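Local coordinates for protein chorismatase (Streptomyces hygroscopicus, PDB 4BPS) that hydrolyses chorismate to pyruvate and a dihydroxycyclohexadiene carboxylic acid used in making the immunosuppressant polyketides FK506 and FK520, at residues T180-H185 with L326-A331; Y299-E304 with D334-I339; I42-G47 with V62-R67. All blocks are in the same frame, centred on the assembly; numbering follows the deposited sequence.

Contact 1 (T180-H185 with L326-A331). With 3EB (3-(2-carboxyethyl)benzoic acid), chain B.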
# COMPACT_ATOMS: atom_id res chain seq x y z
N THR A 180 -1.81 0.67 -2.58
CA THR A 180 -0.74 0.56 -3.56
C THR A 180 -1.07 -0.59 -4.49
O THR A 180 -1.52 -1.64 -4.03
CB THR A 180 0.58 0.27 -2.85
OG1 THR A 180 0.89 1.41 -2.05
CG2 THR A 180 1.72 -0.03 -3.81
N GLY A 181 -0.84 -0.39 -5.80
CA GLY A 181 -0.97 -1.43 -6.81
C GLY A 181 0.29 -1.38 -7.65
O GLY A 181 0.41 -0.53 -8.54
N ILE A 182 1.25 -2.24 -7.35
CA ILE A 182 2.60 -2.07 -7.86
C ILE A 182 3.13 -3.41 -8.34
O ILE A 182 2.64 -4.45 -7.90
CB ILE A 182 3.50 -1.45 -6.74
CG1 ILE A 182 4.71 -0.74 -7.32
CG2 ILE A 182 3.89 -2.50 -5.68
CD1 ILE A 182 4.35 0.57 -7.98
N GLY A 183 4.12 -3.40 -9.24
CA GLY A 183 4.64 -4.64 -9.79
C GLY A 183 5.53 -5.41 -8.83
O GLY A 183 6.10 -4.88 -7.87
N ALA A 184 5.65 -6.69 -9.15
CA ALA A 184 6.69 -7.54 -8.59
C ALA A 184 7.31 -8.35 -9.74
O ALA A 184 6.69 -8.54 -10.78
CB ALA A 184 6.10 -8.47 -7.51
N HIS A 185 8.50 -8.88 -9.49
CA HIS A 185 9.24 -9.59 -10.53
C HIS A 185 9.02 -11.11 -10.50
O HIS A 185 9.63 -11.83 -11.28
CB HIS A 185 10.74 -9.30 -10.41
CG HIS A 185 11.07 -7.84 -10.51
ND1 HIS A 185 11.26 -7.21 -11.71
CD2 HIS A 185 11.18 -6.89 -9.55
CE1 HIS A 185 11.50 -5.92 -11.49
NE2 HIS A 185 11.45 -5.70 -10.18
N LEU A 326 12.84 1.18 -4.75
CA LEU A 326 12.62 -0.19 -5.21
C LEU A 326 12.45 -0.15 -6.73
O LEU A 326 11.64 0.61 -7.23
CB LEU A 326 11.38 -0.78 -4.54
CG LEU A 326 11.50 -1.01 -3.02
CD1 LEU A 326 10.12 -1.26 -2.41
CD2 LEU A 326 12.46 -2.16 -2.72
N HIS A 327 13.20 -1.01 -7.43
CA HIS A 327 13.17 -1.08 -8.87
C HIS A 327 12.09 -2.06 -9.30
O HIS A 327 12.29 -3.28 -9.16
CB HIS A 327 14.53 -1.53 -9.37
CG HIS A 327 14.57 -1.73 -10.84
ND1 HIS A 327 15.35 -2.70 -11.43
CD2 HIS A 327 13.89 -1.12 -11.83
CE1 HIS A 327 15.17 -2.65 -12.73
NE2 HIS A 327 14.28 -1.71 -13.00
N THR A 328 10.95 -1.56 -9.76
CA THR A 328 9.83 -2.42 -10.11
C THR A 328 8.82 -1.63 -10.96
O THR A 328 8.86 -0.40 -11.00
CB THR A 328 9.19 -2.99 -8.83
OG1 THR A 328 8.43 -4.16 -9.17
CG2 THR A 328 8.31 -1.96 -8.12
N ASP A 329 7.95 -2.35 -11.65
CA ASP A 329 6.99 -1.74 -12.55
C ASP A 329 5.80 -1.10 -11.83
O ASP A 329 5.51 -1.40 -10.67
CB ASP A 329 6.47 -2.78 -13.54
CG ASP A 329 7.50 -3.17 -14.61
OD1 ASP A 329 8.60 -2.62 -14.67
OD2 ASP A 329 7.16 -4.01 -15.45
N ILE A 330 5.14 -0.19 -12.56
CA ILE A 330 4.00 0.57 -12.06
C ILE A 330 2.71 0.09 -12.76
O ILE A 330 2.76 -0.57 -13.81
CB ILE A 330 4.21 2.09 -12.32
CG1 ILE A 330 5.69 2.51 -12.12
CG2 ILE A 330 3.23 2.94 -11.46
CD1 ILE A 330 6.23 2.39 -10.70
N ALA A 331 1.54 0.42 -12.21
CA ALA A 331 0.27 -0.10 -12.70
C ALA A 331 -0.02 0.19 -14.17
O ALA A 331 -0.72 -0.60 -14.80
CB ALA A 331 -0.88 0.44 -11.85
C 3EB B . -3.17 5.77 -10.04
O 3EB B . -4.14 5.23 -10.58
CA 3EB B . -1.80 5.16 -10.08
OAB 3EB B . -4.70 -0.29 -8.04
OAD 3EB B . -4.37 -0.29 -5.84
CAE 3EB B . -2.02 3.90 -7.31
CAF 3EB B . -2.41 3.43 -6.07
CAG 3EB B . -2.29 3.18 -8.47
CAH 3EB B . -3.08 2.22 -5.96
CAL 3EB B . -4.19 0.21 -7.02
CAM 3EB B . -2.98 1.97 -8.35
CAN 3EB B . -3.40 1.49 -7.11
OXT 3EB B . -3.25 6.91 -9.44
C2 3EB B . -1.83 3.63 -9.85
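G183 binds the loop after strand 323-327 through both its amide and its carbonyl: its N donates to D329 O at 2.8 Å, from above that carbonyl's plane. The carbonyl of G183 in turn receives the hydroxyl of T328: OG1 sits 2.8 Å from G183 O, almost squarely over the carbonyl plane, and chi1 of -160°, placing OG1 opposite the backbone N, turns the hydroxyl to the strand. Glycine suits position 183, since a CB there would run into D329 O. H185 closes the row: its NE2 donates to H327 O (2.8 Å), which lies near the imidazole plane and offers a lone pair in the carbonyl plane. The H185 ring also turns its edge to the face of H327 in an edge-to-face pair with centroids 5.9 Å apart, while H327 ND1 bonds to T66.

Van der Waals contacts make up the other end. I182 and I330 form an apolar pair, side by side with their CD1 atoms 3.8 Å apart, and I182 CG1 also meets T328 CG2. A331 CB rests 3.7 Å from G181 O and also borders the bound 3-(2-carboxyethyl)benzoic acid. A side chain on G181 would strike that ligand, so glycine fits the pocket wall.

Strand 178-184, an edge strand of its sheet, pairs with strand 133-142; the loop leaving strand 323-327 passes beside it, and Y299 of strand 296-300 packs against I182 and T328.

Contact 2 (Y299-E304 with D334-I339). With 3EB (3-(2-carboxyethyl)benzoic acid), chain B.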
# COMPACT_ATOMS: atom_id res chain seq x y z
N TYR A 299 8.93 3.69 -5.89
CA TYR A 299 9.00 2.64 -6.89
C TYR A 299 9.40 3.24 -8.20
O TYR A 299 8.81 4.25 -8.62
CB TYR A 299 7.63 1.99 -7.03
CG TYR A 299 7.00 1.50 -5.74
CD1 TYR A 299 7.43 0.32 -5.13
CD2 TYR A 299 5.93 2.19 -5.15
CE1 TYR A 299 6.81 -0.16 -3.98
CE2 TYR A 299 5.30 1.72 -4.00
CZ TYR A 299 5.75 0.53 -3.42
OH TYR A 299 5.15 0.00 -2.31
N VAL A 300 10.42 2.67 -8.85
CA VAL A 300 10.98 3.24 -10.07
C VAL A 300 11.09 2.17 -11.13
O VAL A 300 11.68 1.10 -10.90
CB VAL A 300 12.39 3.83 -9.80
CG1 VAL A 300 12.95 4.48 -11.05
CG2 VAL A 300 12.34 4.85 -8.63
N ARG A 301 10.51 2.44 -12.30
CA ARG A 301 10.42 1.43 -13.35
C ARG A 301 11.77 1.03 -13.95
O ARG A 301 12.03 -0.17 -14.16
CB ARG A 301 9.49 1.93 -14.46
CG ARG A 301 9.43 1.01 -15.70
CD ARG A 301 8.41 1.51 -16.72
NE ARG A 301 7.05 1.51 -16.19
CZ ARG A 301 6.26 0.43 -16.17
NH1 ARG A 301 6.66 -0.74 -16.68
NH2 ARG A 301 5.06 0.51 -15.59
N ARG A 302 12.59 2.02 -14.29
CA ARG A 302 13.87 1.77 -14.96
C ARG A 302 15.06 1.90 -14.03
O ARG A 302 15.17 2.88 -13.29
CB ARG A 302 14.10 2.77 -16.10
CG ARG A 302 12.99 2.78 -17.14
CD ARG A 302 13.49 3.42 -18.45
NE ARG A 302 14.07 4.75 -18.21
CZ ARG A 302 14.74 5.47 -19.11
NH1 ARG A 302 14.95 5.00 -20.34
NH2 ARG A 302 15.24 6.67 -18.77
N ARG A 303 15.97 0.92 -14.05
CA ARG A 303 17.17 0.99 -13.24
C ARG A 303 17.93 2.29 -13.49
O ARG A 303 18.44 2.91 -12.57
CB ARG A 303 18.04 -0.25 -13.52
CG ARG A 303 19.44 -0.24 -12.98
CD ARG A 303 19.48 -0.03 -11.51
NE ARG A 303 18.80 -1.10 -10.80
CZ ARG A 303 18.54 -1.04 -9.49
NH1 ARG A 303 18.88 0.05 -8.78
NH2 ARG A 303 17.95 -2.08 -8.88
N GLU A 304 17.99 2.71 -14.76
CA GLU A 304 18.76 3.89 -15.12
C GLU A 304 18.13 5.18 -14.59
O GLU A 304 18.75 6.23 -14.67
CB GLU A 304 18.95 3.97 -16.65
CG GLU A 304 17.64 4.17 -17.44
CD GLU A 304 17.66 3.54 -18.84
OE1 GLU A 304 18.43 4.03 -19.69
OE2 GLU A 304 16.92 2.57 -19.10
N ASP A 334 3.05 3.47 -18.88
CA ASP A 334 3.61 4.82 -19.03
C ASP A 334 3.87 5.58 -17.74
O ASP A 334 4.37 6.71 -17.79
CB ASP A 334 2.79 5.66 -20.02
CG ASP A 334 1.38 5.99 -19.55
OD1 ASP A 334 1.05 5.81 -18.35
OD2 ASP A 334 0.62 6.50 -20.40
N LEU A 335 3.58 4.97 -16.60
CA LEU A 335 3.99 5.53 -15.32
C LEU A 335 5.37 4.99 -14.99
O LEU A 335 5.63 3.78 -15.09
CB LEU A 335 2.97 5.21 -14.22
CG LEU A 335 1.60 5.87 -14.42
CD1 LEU A 335 0.61 5.34 -13.40
CD2 LEU A 335 1.68 7.41 -14.37
N LEU A 336 6.24 5.90 -14.56
CA LEU A 336 7.66 5.62 -14.43
C LEU A 336 8.15 5.61 -12.99
O LEU A 336 9.28 5.18 -12.70
CB LEU A 336 8.45 6.68 -15.20
CG LEU A 336 8.05 6.83 -16.67
CD1 LEU A 336 8.76 8.01 -17.31
CD2 LEU A 336 8.34 5.55 -17.43
N VAL A 337 7.32 6.14 -12.07
CA VAL A 337 7.72 6.33 -10.68
C VAL A 337 6.46 6.51 -9.85
O VAL A 337 5.47 7.09 -10.33
CB VAL A 337 8.65 7.56 -10.54
CG1 VAL A 337 8.02 8.86 -11.12
CG2 VAL A 337 9.09 7.75 -9.07
N GLU A 338 6.47 6.02 -8.61
CA GLU A 338 5.42 6.34 -7.65
C GLU A 338 6.03 6.41 -6.26
O GLU A 338 7.07 5.80 -6.00
CB GLU A 338 4.34 5.28 -7.60
CG GLU A 338 3.43 5.29 -8.77
CD GLU A 338 2.28 4.34 -8.56
OE1 GLU A 338 2.46 3.33 -7.80
OE2 GLU A 338 1.20 4.56 -9.12
N ILE A 339 5.36 7.13 -5.36
CA ILE A 339 5.83 7.30 -4.01
C ILE A 339 4.67 7.09 -3.04
O ILE A 339 3.58 7.64 -3.25
CB ILE A 339 6.41 8.71 -3.79
CG1 ILE A 339 7.46 9.04 -4.85
CG2 ILE A 339 7.01 8.84 -2.39
CD1 ILE A 339 7.01 10.03 -5.86
C 3EB B . -3.17 5.77 -10.04
O 3EB B . -4.14 5.23 -10.58
CA 3EB B . -1.80 5.16 -10.08
OAB 3EB B . -4.70 -0.29 -8.04
OAD 3EB B . -4.37 -0.29 -5.84
CAE 3EB B . -2.02 3.90 -7.31
CAF 3EB B . -2.41 3.43 -6.07
CAG 3EB B . -2.29 3.18 -8.47
CAH 3EB B . -3.08 2.22 -5.96
CAL 3EB B . -4.19 0.21 -7.02
CAM 3EB B . -2.98 1.97 -8.35
CAN 3EB B . -3.40 1.49 -7.11
OXT 3EB B . -3.25 6.91 -9.44
C2 3EB B . -1.83 3.63 -9.85
O HOH W 1 11.59 4.67 -14.38
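Y299 and E338 form an antiparallel hydrogen-bonded pair, Y299 N to E338 O at 2.8 Å and E338 N to Y299 O at 2.9 Å, and V300 and V337 follow as a non-hydrogen-bonded pair. Beyond the strand, R301 N extends the ladder to L336 O through a nearly straight bond (176°), and a water joins R302 N to that same oxygen.

V300 CG2 and V337 CG2 come to 4.4 Å, small branched groups suited to a buried strand pair. R301 is bent at chi3 (-63°), which swings its guanidinium edge to the chain: NE donates to L335 O at 2.9 Å, nearly in the guanidinium plane, and NH2 adds a weak bond to the same oxygen while pairing with N145. The R301 and L336 side chains cross at about a right angle, CD of R301 4.1 Å from CD2 of L336. Were R301 an alanine, L335 O would probably lose its side-chain donors and the loop before strand 337-343 would be less firmly tied.

E338 shares a sheet face with Y299, whose hydroxyl bonds to E340. Extended beyond CG, E338 brings OE2 to 3.2 Å from atom CA of the bound 3-(2-carboxyethyl)benzoic acid; the backbone pairing thus anchors the catalytic proton acceptor, whose carboxylate reaches the substrate pocket.

Contact 3 (I42-G47 with V62-R67); sequences IEHGTG and VHTTTR
I42 meets V62 through their CG2 methyls, 3.8 Å apart, a branched pair fitting the buried side of the sheet. At E43 the backbone acts: its carbonyl accepts V62 N at 2.8 Å, while its carboxylate pairs with R59. H44, bridged in parallel to V62, lays its ring beside V62 CG2 and is bonded at its edge, ND1 to T64 OG1 at 2.8 Å. T64 has chi1 of 48°, which sets OG1 between the backbone N and carbonyl carbon and within reach of that nitrogen; H44 NE2 is held by E74, so both ring nitrogens are engaged and the ring's rotation is fixed.

G45 N donates to V62 O nearly along the C=O axis, and G45 O receives T65 N at 3.2 Å. T46 sets CG2 against the backbone of R67, its hydroxyl bonding to D68, and its carbonyl O lies over the H63 ring toward its rim, 3.2 Å above the plane. On that same face G47 CA makes a CH-pi contact, 4.1 Å from the ring centroid.

The parallel bridge H44-V62, between strands 38-44 and 57-62, ends in an inverse gamma turn centred on H63, with its weak T64 N to V62 O bond, a tight turn by which the chain leaves the strand end of the five-stranded mixed sheet.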
# COMPACT_ATOMS: atom_id res chain seq x y z
N ILE A 42 7.08 -7.38 6.14
CA ILE A 42 7.13 -7.60 4.69
C ILE A 42 8.57 -7.42 4.24
O ILE A 42 9.14 -6.33 4.39
CB ILE A 42 6.21 -6.62 3.93
CG1 ILE A 42 4.77 -6.70 4.45
CG2 ILE A 42 6.32 -6.86 2.44
CD1 ILE A 42 4.10 -8.06 4.27
N GLU A 43 9.14 -8.49 3.70
CA GLU A 43 10.53 -8.46 3.23
C GLU A 43 10.58 -8.10 1.75
O GLU A 43 10.17 -8.88 0.89
CB GLU A 43 11.20 -9.81 3.46
CG GLU A 43 11.15 -10.20 4.93
CD GLU A 43 11.77 -11.53 5.21
OE1 GLU A 43 11.66 -12.44 4.36
OE2 GLU A 43 12.36 -11.69 6.30
N HIS A 44 11.05 -6.90 1.44
CA HIS A 44 11.23 -6.46 0.06
C HIS A 44 12.59 -6.88 -0.42
O HIS A 44 13.58 -6.65 0.25
CB HIS A 44 11.14 -4.93 -0.01
CG HIS A 44 9.78 -4.42 0.32
ND1 HIS A 44 8.74 -4.43 -0.60
CD2 HIS A 44 9.27 -3.97 1.49
CE1 HIS A 44 7.66 -3.98 0.01
NE2 HIS A 44 7.95 -3.68 1.27
N GLY A 45 12.67 -7.52 -1.57
CA GLY A 45 13.95 -8.03 -2.03
C GLY A 45 13.81 -8.68 -3.39
O GLY A 45 12.91 -8.34 -4.16
N THR A 46 14.70 -9.63 -3.65
CA THR A 46 14.85 -10.23 -4.96
C THR A 46 14.25 -11.64 -5.05
O THR A 46 14.62 -12.44 -5.92
CB THR A 46 16.33 -10.24 -5.40
OG1 THR A 46 17.08 -11.03 -4.46
CG2 THR A 46 16.91 -8.85 -5.47
N GLY A 47 13.24 -11.93 -4.23
CA GLY A 47 12.55 -13.19 -4.31
C GLY A 47 11.27 -13.14 -3.49
O GLY A 47 10.86 -12.07 -3.00
N VAL A 62 8.30 -10.28 -0.72
CA VAL A 62 7.82 -9.94 -2.05
C VAL A 62 8.98 -9.49 -2.93
O VAL A 62 9.97 -8.92 -2.44
CB VAL A 62 6.70 -8.83 -2.00
CG1 VAL A 62 5.43 -9.41 -1.37
CG2 VAL A 62 7.19 -7.57 -1.24
N HIS A 63 8.85 -9.79 -4.21
CA HIS A 63 9.95 -9.58 -5.15
C HIS A 63 9.80 -8.20 -5.80
O HIS A 63 9.44 -8.07 -6.97
CB HIS A 63 9.98 -10.71 -6.17
CG HIS A 63 11.23 -10.75 -7.01
ND1 HIS A 63 11.56 -11.84 -7.77
CD2 HIS A 63 12.19 -9.82 -7.22
CE1 HIS A 63 12.70 -11.59 -8.40
NE2 HIS A 63 13.10 -10.37 -8.09
N THR A 64 10.09 -7.18 -5.01
CA THR A 64 9.83 -5.80 -5.39
C THR A 64 11.07 -5.02 -5.81
O THR A 64 10.97 -3.83 -6.13
CB THR A 64 9.12 -5.06 -4.29
OG1 THR A 64 9.82 -5.33 -3.06
CG2 THR A 64 7.66 -5.52 -4.19
N THR A 65 12.23 -5.68 -5.89
CA THR A 65 13.40 -5.04 -6.48
C THR A 65 14.34 -6.06 -7.08
O THR A 65 14.09 -7.26 -7.00
CB THR A 65 14.08 -4.08 -5.48
OG1 THR A 65 14.90 -3.16 -6.24
CG2 THR A 65 14.86 -4.85 -4.42
N THR A 66 15.40 -5.58 -7.73
CA THR A 66 16.25 -6.42 -8.57
C THR A 66 17.69 -6.49 -8.09
O THR A 66 18.50 -7.15 -8.74
CB THR A 66 16.22 -5.94 -10.03
OG1 THR A 66 16.72 -4.60 -10.09
CG2 THR A 66 14.81 -6.01 -10.61
N ARG A 67 18.02 -5.82 -6.99
CA ARG A 67 19.36 -5.91 -6.40
C ARG A 67 19.22 -6.23 -4.91
O ARG A 67 18.43 -5.60 -4.20
CB ARG A 67 20.12 -4.60 -6.51
CG ARG A 67 20.52 -4.21 -7.90
CD ARG A 67 21.20 -2.86 -7.85
NE ARG A 67 22.41 -2.88 -7.02
CZ ARG A 67 23.62 -3.20 -7.47
NH1 ARG A 67 23.80 -3.51 -8.75
NH2 ARG A 67 24.66 -3.19 -6.64

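In the fold
Contacts 1 and 2 are buried and both touch the ligand. They meet on neighbouring parallel strands, where V300 pairs by its backbone with L326 and T328, so they share that sheet, while contact 1 also ties it to the edge strand 178-184 of another sheet. Contact 2 is regular antiparallel pairing, extended by an arginine; contact 1 instead joins a strand to a loop and relies on hydroxyl and imidazole bonds. Contact 3 is only partly buried, belongs to a different sheet and lies away from the pocket, with parallel pairing giving way to turns. It still reaches the others: H63 O accepts H185 N, and T66 OG1 meets H327 ND1 of contact 1 and R303 NH2 of contact 2.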